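Glycosaminoglycan xylosylkinase (Hydra vulgaris, PDB 5XOM) probably phosphorylates xylose in the linkage region of proteoglycan glycosaminoglycans, as a secretory-pathway kinase of the Fam20 family. Local coordinates at residues A96-D101 with V108-K113; P151-R156 with A209-L214; G155-L160 with N203-G208. One frame throughout, in Å; residues are numbered along the deposited sequence.

Contact 1: A96-D101 with V108-K113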
loop_
_atom_site.group_PDB
_atom_site.type_symbol
_atom_site.label_atom_id
_atom_site.label_comp_id
_atom_site.label_asym_id
_atom_site.label_seq_id
_atom_site.Cartn_x
_atom_site.Cartn_y
_atom_site.Cartn_z
ATOM N N ALA A 96 23.821 -13.111 -15.942
ATOM C CA ALA A 96 24.440 -11.822 -16.179
ATOM C C ALA A 96 23.945 -10.846 -15.122
ATOM O O ALA A 96 22.994 -11.122 -14.386
ATOM C CB ALA A 96 24.139 -11.289 -17.588
ATOM N N MET A 97 24.605 -9.699 -15.036
ATOM C CA MET A 97 24.199 -8.635 -14.128
ATOM C C MET A 97 23.992 -7.373 -14.960
ATOM O O MET A 97 24.884 -6.978 -15.717
ATOM C CB MET A 97 25.260 -8.458 -13.032
ATOM C CG MET A 97 24.923 -7.537 -11.865
ATOM S SD MET A 97 24.567 -5.813 -12.266
ATOM C CE MET A 97 26.174 -5.066 -12.087
ATOM N N PHE A 98 22.801 -6.779 -14.870
ATOM C CA PHE A 98 22.465 -5.557 -15.591
ATOM C C PHE A 98 22.341 -4.387 -14.624
ATOM O O PHE A 98 21.775 -4.522 -13.536
ATOM C CB PHE A 98 21.140 -5.688 -16.353
ATOM C CG PHE A 98 21.162 -6.704 -17.465
ATOM C CD1 PHE A 98 22.353 -7.165 -17.996
ATOM C CD2 PHE A 98 19.966 -7.180 -17.993
ATOM C CE1 PHE A 98 22.358 -8.094 -19.033
ATOM C CE2 PHE A 98 19.964 -8.107 -19.027
ATOM C CZ PHE A 98 21.158 -8.562 -19.546
ATOM N N SER A 99 22.857 -3.234 -15.027
ATOM C CA SER A 99 22.615 -1.975 -14.339
ATOM C C SER A 99 21.480 -1.253 -15.055
ATOM O O SER A 99 21.599 -0.953 -16.242
ATOM C CB SER A 99 23.869 -1.112 -14.325
ATOM O OG SER A 99 24.852 -1.723 -13.518
ATOM N N LEU A 100 20.385 -0.990 -14.342
ATOM C CA LEU A 100 19.267 -0.269 -14.927
ATOM C C LEU A 100 19.321 1.212 -14.569
ATOM O O LEU A 100 19.694 1.595 -13.451
ATOM C CB LEU A 100 17.921 -0.849 -14.486
ATOM C CG LEU A 100 17.793 -2.362 -14.656
ATOM C CD1 LEU A 100 16.491 -2.843 -14.034
ATOM C CD2 LEU A 100 17.929 -2.761 -16.134
ATOM N N ASP A 101 18.924 2.041 -15.532
ATOM C CA ASP A 101 19.024 3.486 -15.423
ATOM C C ASP A 101 18.014 4.019 -14.413
ATOM O O ASP A 101 17.010 3.372 -14.090
ATOM C CB ASP A 101 18.810 4.129 -16.791
ATOM C CG ASP A 101 19.484 5.480 -16.916
ATOM O OD1 ASP A 101 20.189 5.890 -15.972
ATOM O OD2 ASP A 101 19.326 6.122 -17.978
ATOM N N VAL A 108 20.261 -5.589 -11.345
ATOM C CA VAL A 108 19.456 -6.804 -11.362
ATOM C C VAL A 108 20.321 -7.978 -11.800
ATOM O O VAL A 108 21.313 -7.815 -12.518
ATOM C CB VAL A 108 18.217 -6.692 -12.285
ATOM C CG1 VAL A 108 17.243 -5.645 -11.758
ATOM C CG2 VAL A 108 18.627 -6.392 -13.730
ATOM N N VAL A 109 19.957 -9.163 -11.326
ATOM C CA VAL A 109 20.442 -10.414 -11.898
ATOM C C VAL A 109 19.587 -10.745 -13.114
ATOM O O VAL A 109 18.360 -10.584 -13.082
ATOM C CB VAL A 109 20.385 -11.543 -10.851
ATOM C CG1 VAL A 109 20.777 -12.885 -11.474
ATOM C CG2 VAL A 109 21.258 -11.214 -9.647
ATOM N N PHE A 110 20.219 -11.197 -14.198
ATOM C CA PHE A 110 19.506 -11.639 -15.392
ATOM C C PHE A 110 19.700 -13.136 -15.589
ATOM O O PHE A 110 20.830 -13.599 -15.772
ATOM C CB PHE A 110 19.963 -10.886 -16.642
ATOM C CG PHE A 110 19.309 -11.379 -17.902
ATOM C CD1 PHE A 110 17.959 -11.159 -18.122
ATOM C CD2 PHE A 110 20.038 -12.075 -18.857
ATOM C CE1 PHE A 110 17.345 -11.617 -19.277
ATOM C CE2 PHE A 110 19.429 -12.536 -20.019
ATOM C CZ PHE A 110 18.081 -12.305 -20.225
ATOM N N LYS A 111 18.602 -13.885 -15.523
ATOM C CA LYS A 111 18.612 -15.327 -15.738
ATOM C C LYS A 111 17.989 -15.659 -17.085
ATOM O O LYS A 111 16.770 -15.495 -17.253
ATOM C CB LYS A 111 17.863 -16.033 -14.611
ATOM C CG LYS A 111 18.470 -15.712 -13.267
ATOM C CD LYS A 111 18.375 -16.875 -12.317
ATOM C CE LYS A 111 19.118 -16.544 -11.046
ATOM N NZ LYS A 111 18.784 -17.493 -9.962
ATOM N N PRO A 112 18.772 -16.098 -18.064
ATOM C CA PRO A 112 18.212 -16.391 -19.386
ATOM C C PRO A 112 17.393 -17.674 -19.393
ATOM O O PRO A 112 17.596 -18.579 -18.583
ATOM C CB PRO A 112 19.457 -16.518 -20.280
ATOM C CG PRO A 112 20.549 -16.889 -19.347
ATOM C CD PRO A 112 20.240 -16.239 -18.030
ATOM N N LYS A 113 16.454 -17.736 -20.332
ATOM C CA LYS A 113 15.750 -18.978 -20.630
ATOM C C LYS A 113 16.718 -20.072 -21.067
ATOM O O LYS A 113 17.612 -19.841 -21.890
ATOM C CB LYS A 113 14.713 -18.720 -21.721
ATOM C CG LYS A 113 14.068 -19.967 -22.282
ATOM C CD LYS A 113 13.133 -19.626 -23.429
ATOM C CE LYS A 113 13.007 -20.801 -24.377
ATOM N NZ LYS A 113 11.676 -21.424 -24.368
#

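Contact 2: P151-R156 with A209-L214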
loop_
_atom_site.group_PDB
_atom_site.type_symbol
_atom_site.label_atom_id
_atom_site.label_comp_id
_atom_site.label_asym_id
_atom_site.label_seq_id
_atom_site.Cartn_x
_atom_site.Cartn_y
_atom_site.Cartn_z
ATOM N N PRO A 151 12.706 -11.151 -3.437
ATOM C CA PRO A 151 12.917 -9.911 -4.174
ATOM C C PRO A 151 12.052 -9.904 -5.491
ATOM O O PRO A 151 11.816 -10.969 -6.048
ATOM C CB PRO A 151 14.406 -9.901 -4.508
ATOM C CG PRO A 151 14.989 -11.107 -3.898
ATOM C CD PRO A 151 13.919 -11.992 -3.373
ATOM N N PRO A 152 11.626 -8.727 -5.896
ATOM C CA PRO A 152 10.823 -8.636 -7.145
ATOM C C PRO A 152 11.521 -9.243 -8.360
ATOM O O PRO A 152 12.725 -9.077 -8.569
ATOM C CB PRO A 152 10.623 -7.124 -7.312
ATOM C CG PRO A 152 10.682 -6.571 -5.918
ATOM C CD PRO A 152 11.481 -7.530 -5.052
ATOM N N VAL A 153 10.731 -9.945 -9.178
ATOM C CA VAL A 153 11.188 -10.592 -10.409
ATOM C C VAL A 153 10.251 -10.214 -11.547
ATOM O O VAL A 153 9.025 -10.238 -11.388
ATOM C CB VAL A 153 11.239 -12.125 -10.258
ATOM C CG1 VAL A 153 11.788 -12.767 -11.527
ATOM C CG2 VAL A 153 12.054 -12.532 -9.023
ATOM N N VAL A 154 10.818 -9.909 -12.714
ATOM C CA VAL A 154 10.021 -9.651 -13.908
ATOM C C VAL A 154 10.607 -10.404 -15.097
ATOM O O VAL A 154 11.830 -10.561 -15.214
ATOM C CB VAL A 154 9.928 -8.138 -14.214
ATOM C CG1 VAL A 154 11.141 -7.653 -15.006
ATOM C CG2 VAL A 154 8.680 -7.850 -14.972
ATOM N N GLY A 155 9.719 -10.894 -15.964
ATOM C CA GLY A 155 10.143 -11.423 -17.238
ATOM C C GLY A 155 10.390 -10.310 -18.237
ATOM O O GLY A 155 9.799 -9.232 -18.166
ATOM N N ARG A 156 11.309 -10.561 -19.166
ATOM C CA ARG A 156 11.593 -9.534 -20.152
ATOM C C ARG A 156 12.260 -10.133 -21.378
ATOM O O ARG A 156 13.075 -11.050 -21.257
ATOM C CB ARG A 156 12.495 -8.466 -19.547
ATOM C CG ARG A 156 12.831 -7.356 -20.495
ATOM C CD ARG A 156 13.387 -6.182 -19.709
ATOM N NE ARG A 156 14.115 -5.246 -20.551
ATOM C CZ ARG A 156 14.631 -4.108 -20.112
ATOM N NH1 ARG A 156 14.511 -3.725 -18.835
ATOM N NH2 ARG A 156 15.277 -3.303 -20.953
ATOM N N ALA A 209 14.575 -13.633 -16.976
ATOM C CA ALA A 209 14.010 -13.049 -15.768
ATOM C C ALA A 209 15.016 -12.093 -15.146
ATOM O O ALA A 209 16.217 -12.374 -15.121
ATOM C CB ALA A 209 13.626 -14.140 -14.752
ATOM N N LEU A 210 14.522 -10.957 -14.656
ATOM C CA LEU A 210 15.331 -9.977 -13.939
ATOM C C LEU A 210 14.952 -10.018 -12.464
ATOM O O LEU A 210 13.761 -9.953 -12.128
ATOM C CB LEU A 210 15.112 -8.566 -14.499
ATOM C CG LEU A 210 15.803 -8.126 -15.798
ATOM C CD1 LEU A 210 15.415 -8.989 -16.972
ATOM C CD2 LEU A 210 15.456 -6.679 -16.103
ATOM N N ILE A 211 15.955 -10.118 -11.586
ATOM C CA ILE A 211 15.749 -10.150 -10.140
ATOM C C ILE A 211 16.489 -8.971 -9.521
ATOM O O ILE A 211 17.700 -8.825 -9.722
ATOM C CB ILE A 211 16.237 -11.469 -9.517
ATOM C CG1 ILE A 211 15.562 -12.670 -10.187
ATOM C CG2 ILE A 211 15.952 -11.475 -8.003
ATOM C CD1 ILE A 211 16.422 -13.363 -11.224
ATOM N N LEU A 212 15.766 -8.148 -8.757
ATOM C CA LEU A 212 16.357 -6.972 -8.124
ATOM C C LEU A 212 17.395 -7.335 -7.074
ATOM O O LEU A 212 17.174 -8.204 -6.220
ATOM C CB LEU A 212 15.293 -6.115 -7.442
ATOM C CG LEU A 212 14.373 -5.229 -8.259
ATOM C CD1 LEU A 212 13.419 -4.526 -7.312
ATOM C CD2 LEU A 212 15.180 -4.221 -9.068
ATOM N N TRP A 213 18.509 -6.613 -7.105
ATOM C CA TRP A 213 19.420 -6.596 -5.972
ATOM C C TRP A 213 18.760 -5.982 -4.750
ATOM O O TRP A 213 18.024 -4.996 -4.850
ATOM C CB TRP A 213 20.653 -5.770 -6.292
ATOM C CG TRP A 213 21.701 -6.469 -7.022
ATOM C CD1 TRP A 213 21.521 -7.544 -7.831
ATOM C CD2 TRP A 213 23.085 -6.179 -7.013
ATOM N NE1 TRP A 213 22.739 -7.930 -8.347
ATOM C CE2 TRP A 213 23.717 -7.112 -7.859
ATOM C CE3 TRP A 213 23.862 -5.210 -6.379
ATOM C CZ2 TRP A 213 25.087 -7.105 -8.083
ATOM C CZ3 TRP A 213 25.222 -5.210 -6.608
ATOM C CH2 TRP A 213 25.829 -6.150 -7.454
ATOM N N LEU A 214 19.057 -6.549 -3.589
ATOM C CA LEU A 214 18.758 -5.864 -2.347
ATOM C C LEU A 214 19.665 -4.640 -2.207
ATOM O O LEU A 214 20.829 -4.675 -2.623
ATOM C CB LEU A 214 18.958 -6.807 -1.155
ATOM C CG LEU A 214 17.782 -7.713 -0.774
ATOM C CD1 LEU A 214 17.427 -8.677 -1.906
ATOM C CD2 LEU A 214 18.103 -8.478 0.488
#

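Contact 3: G155-L160 with N203-G208. With NAG (2-acetamido-2-deoxy-beta-D-glucopyranose), chain C.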
loop_
_atom_site.group_PDB
_atom_site.type_symbol
_atom_site.label_atom_id
_atom_site.label_comp_id
_atom_site.label_asym_id
_atom_site.label_seq_id
_atom_site.Cartn_x
_atom_site.Cartn_y
_atom_site.Cartn_z
ATOM N N GLY A 155 9.719 -10.894 -15.964
ATOM C CA GLY A 155 10.143 -11.423 -17.238
ATOM C C GLY A 155 10.390 -10.310 -18.237
ATOM O O GLY A 155 9.799 -9.232 -18.166
ATOM N N ARG A 156 11.309 -10.561 -19.166
ATOM C CA ARG A 156 11.593 -9.534 -20.152
ATOM C C ARG A 156 12.260 -10.133 -21.378
ATOM O O ARG A 156 13.075 -11.050 -21.257
ATOM C CB ARG A 156 12.495 -8.466 -19.547
ATOM C CG ARG A 156 12.831 -7.356 -20.495
ATOM C CD ARG A 156 13.387 -6.182 -19.709
ATOM N NE ARG A 156 14.115 -5.246 -20.551
ATOM C CZ ARG A 156 14.631 -4.108 -20.112
ATOM N NH1 ARG A 156 14.511 -3.725 -18.835
ATOM N NH2 ARG A 156 15.277 -3.303 -20.953
ATOM N N TYR A 157 11.923 -9.593 -22.550
ATOM C CA TYR A 157 12.586 -9.940 -23.802
ATOM C C TYR A 157 13.695 -8.930 -24.065
ATOM O O TYR A 157 13.423 -7.741 -24.253
ATOM C CB TYR A 157 11.597 -9.957 -24.966
ATOM C CG TYR A 157 10.486 -10.979 -24.828
ATOM C CD1 TYR A 157 10.718 -12.325 -25.091
ATOM C CD2 TYR A 157 9.200 -10.592 -24.465
ATOM C CE1 TYR A 157 9.706 -13.264 -24.977
ATOM C CE2 TYR A 157 8.177 -11.526 -24.353
ATOM C CZ TYR A 157 8.438 -12.858 -24.610
ATOM O OH TYR A 157 7.428 -13.785 -24.503
ATOM N N ILE A 158 14.939 -9.400 -24.056
ATOM C CA ILE A 158 16.121 -8.551 -24.179
ATOM C C ILE A 158 16.647 -8.635 -25.603
ATOM O O ILE A 158 16.945 -9.730 -26.093
ATOM C CB ILE A 158 17.220 -8.974 -23.190
ATOM C CG1 ILE A 158 16.706 -8.953 -21.744
ATOM C CG2 ILE A 158 18.427 -8.071 -23.353
ATOM C CD1 ILE A 158 16.487 -7.564 -21.185
ATOM N N ASN A 159 16.783 -7.487 -26.266
ATOM C CA ASN A 159 17.497 -7.439 -27.542
ATOM C C ASN A 159 18.990 -7.399 -27.236
ATOM O O ASN A 159 19.533 -6.351 -26.882
ATOM C CB ASN A 159 17.077 -6.223 -28.360
ATOM C CG ASN A 159 17.782 -6.156 -29.710
ATOM O OD1 ASN A 159 18.974 -6.444 -29.829
ATOM N ND2 ASN A 159 17.045 -5.764 -30.731
ATOM N N LEU A 160 19.670 -8.538 -27.386
ATOM C CA LEU A 160 21.079 -8.597 -27.009
ATOM C C LEU A 160 21.922 -7.652 -27.856
ATOM O O LEU A 160 22.853 -7.020 -27.347
ATOM C CB LEU A 160 21.611 -10.025 -27.133
ATOM C CG LEU A 160 21.048 -11.092 -26.196
ATOM C CD1 LEU A 160 21.606 -12.451 -26.589
ATOM C CD2 LEU A 160 21.376 -10.759 -24.739
ATOM N N ASN A 203 17.114 -15.437 -32.734
ATOM C CA ASN A 203 17.889 -14.483 -33.539
ATOM C C ASN A 203 18.676 -13.635 -32.532
ATOM O O ASN A 203 19.738 -14.074 -32.076
ATOM C CB ASN A 203 17.074 -13.674 -34.608
ATOM C CG ASN A 203 18.021 -12.777 -35.519
ATOM O OD1 ASN A 203 19.159 -12.583 -35.114
ATOM N ND2 ASN A 203 17.585 -12.235 -36.720
ATOM N N VAL A 204 18.199 -12.455 -32.140
ATOM C CA VAL A 204 18.896 -11.671 -31.124
ATOM C C VAL A 204 18.040 -11.370 -29.902
ATOM O O VAL A 204 18.505 -10.664 -28.999
ATOM C CB VAL A 204 19.470 -10.358 -31.701
ATOM C CG1 VAL A 204 20.417 -10.639 -32.856
ATOM C CG2 VAL A 204 18.355 -9.441 -32.150
ATOM N N THR A 205 16.815 -11.878 -29.831
ATOM C CA THR A 205 15.901 -11.561 -28.732
ATOM C C THR A 205 15.961 -12.678 -27.697
ATOM O O THR A 205 15.563 -13.814 -27.977
ATOM C CB THR A 205 14.478 -11.369 -29.249
ATOM O OG1 THR A 205 14.487 -10.326 -30.238
ATOM C CG2 THR A 205 13.524 -10.985 -28.119
ATOM N N MET A 206 16.453 -12.364 -26.499
ATOM C CA MET A 206 16.619 -13.377 -25.466
ATOM C C MET A 206 15.625 -13.152 -24.335
ATOM O O MET A 206 15.601 -12.082 -23.713
ATOM C CB MET A 206 18.054 -13.397 -24.941
ATOM C CG MET A 206 18.283 -14.391 -23.814
ATOM S SD MET A 206 19.922 -14.242 -23.102
ATOM C CE MET A 206 20.805 -15.442 -24.045
ATOM N N GLU A 207 14.813 -14.173 -24.082
ATOM C CA GLU A 207 13.872 -14.185 -22.975
ATOM C C GLU A 207 14.599 -14.520 -21.678
ATOM O O GLU A 207 15.479 -15.388 -21.649
ATOM C CB GLU A 207 12.774 -15.216 -23.261
ATOM C CG GLU A 207 11.723 -15.389 -22.181
ATOM C CD GLU A 207 10.769 -16.548 -22.468
ATOM O OE1 GLU A 207 10.311 -17.199 -21.506
ATOM O OE2 GLU A 207 10.490 -16.823 -23.654
ATOM N N GLY A 208 14.220 -13.841 -20.600
ATOM C CA GLY A 208 14.793 -14.158 -19.309
ATOM C C GLY A 208 14.039 -13.478 -18.185
ATOM O O GLY A 208 13.010 -12.836 -18.399
HETATM C C1 NAG C . 16.513 -12.269 -37.705
HETATM C C2 NAG C . 16.854 -11.385 -39.001
HETATM C C3 NAG C . 16.902 -12.207 -40.300
HETATM C C4 NAG C . 17.646 -13.516 -40.144
HETATM C C5 NAG C . 16.957 -14.313 -39.067
HETATM C C6 NAG C . 17.626 -15.644 -38.817
HETATM C C7 NAG C . 15.825 -9.171 -38.464
HETATM C C8 NAG C . 14.786 -8.181 -38.909
HETATM N N2 NAG C . 15.912 -10.288 -39.195
HETATM O O3 NAG C . 17.512 -11.437 -41.333
HETATM O O4 NAG C . 17.554 -14.250 -41.361
HETATM O O5 NAG C . 17.053 -13.593 -37.841
HETATM O O6 NAG C . 16.712 -16.580 -38.263
HETATM O O7 NAG C . 16.519 -8.979 -37.477
HETATM O O HOH W 1 7.670 -16.371 -24.361
#

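Contact 1: A96-D101 with V108-K113
V108 and F98 form a hydrogen-bonded pair of this antiparallel hairpin, joined by two backbone bonds. V108 N donates to F98 O at 2.9 Å, and V108 O accepts from F98 N. The same V108 O is approached by the CA of M97, in a CA-H...O contact, and by CG of the bent M97 side chain. V108 splits its methyls between two partners: CG2 lies on F98 CB at 3.7 Å, while CG1 meets CD1 of L100 at the same separation, the two side chains crossing at about a right angle. V109 faces M97 in a non-hydrogen-bonded pair, both side chains on the sheet face that turns its back on the two phenylalanines. At F110 the backbone bonds resume: F110 N reaches A96 O at 2.8 Å, and A96 N meets F110 O in the carbonyl plane. With F110 CG anti to its own N (chi1 176°) and F98 CG beside its N, the two rings come near parallel, planes 19° apart, but so far slid that they barely overlap. F98 CE2 rests over F110 CG at 3.5 Å, F110 CB sits over the face of the F98 ring in a CH-pi contact, and A96 CB lies at the F110 edge. An alanine at F98 would remove the ring over which F110 CB sits and would probably open a gap beside F110 CB and CG, leaving the F110 ring freer to shift. K111 turns to the V109 face, where its NZ forms salt bridges with E135 of helix 132-144 and D130, reminiscent of the lysine-glutamate pair of protein kinases. Strand 82-86 flanks the hairpin beyond F98, strand 205-212 beyond F110, and I158 of strand 153-159 touches both rings.

Contact 2: P151-R156 with A209-L214
V153 and I211, side by side on one face, each turn a branch beside the backbone N: V153 CG2, with CG1 anti to N at chi1 -177°, and I211 CG1 at chi1 -56°. These two branches touch at 3.7 Å, and the other V153 methyl, CG1, reaches CB of A209. On the reverse face V154 holds CG1 between its backbone N and carbonyl carbon, from where it leans on L210 CB. R156 runs out extended across L210, its CB 3.9 Å from L210 CD1, while L210 CD2 comes obliquely to the guanidinium. The charged end of R156 is held beyond the pair, by a salt bridge to E163 and by the carbonyls of M77 and A80.

The backbones form an antiparallel pair in which V154 and L210 exchange two hydrogen bonds, L210 N to V154 O being the shorter at 2.8 Å. The bonding runs one residue beyond the start of strand 153-159: L212 N points almost straight at P152 O, at 3.2 Å. The two proline rings add apolar packing at this end, P152 CG against L212 CD1 at 3.7 Å and P151 CG against L214 CD1 at 4.0 Å.

Helix 132-144 packs on the V153 and A209 face through H132, E135, I136 and F139, whereas helix 67-79 meets P152, V154 and L212 on the other face. F45 of the second subunit also packs on V154, and strand 106-112 borders strand 205-212 along its other edge.

Contact 3: G155-L160 with N203-G208
Y157 and E207 are joined through a water, which binds Y157 OH at 2.6 Å and donates to E207 OE2 at 2.9 Å. The two side chains run side by side, with ring and carboxylate planes 77° apart, and the water lies in the plane of the ring at its edge. The other carboxylate oxygen, E207 OE1, is taken by R117 in a salt bridge and by H132 in a hydrogen bond. T205 CG2 adds to this face by touching Y157 CB at 3.8 Å. The backbones pair as the antiparallel strands 153-159 and 205-212 of a kinase-like five-stranded sheet, I158 and M206 exchanging two hydrogen bonds, M206 N to I158 O at 2.7 Å. L160 N extends the pairing to V204 O. On the face of I158, L160 CG meets M206 CB at 4.0 Å and the bent M206 chain brings CE against L160 CD1. N159 is the N-cap of helix 160-164: its OD1 accepts from A162 N while brushing V204 CG2. N203, V204 and T205 form an N-glycosylation sequon, and N203 ND2 is bonded to C1 of an N-acetylglucosamine (1.5 Å).

In the fold
All three contacts belong to one five-stranded antiparallel sheet, ordered 82-86, 96-100, 106-112, 205-212, 153-159, consistent with the N-lobe sheet of a protein kinase. Contact 1 closes first along the chain; contacts 2 and 3 both use strands 153-159 and 205-212, sharing G155 and R156, with their centres about 15 Å apart. The centre of contact 1 lies about 8 Å from that of contact 2 and about 11 Å from that of contact 3. Strand 106-112 meets strand 205-212 directly: V109 N lies 2.8 Å from I211 O and K113 N 2.9 Å from E207 O, probable hydrogen bonds that tie the local hairpin to the pair brought together from distant sequence.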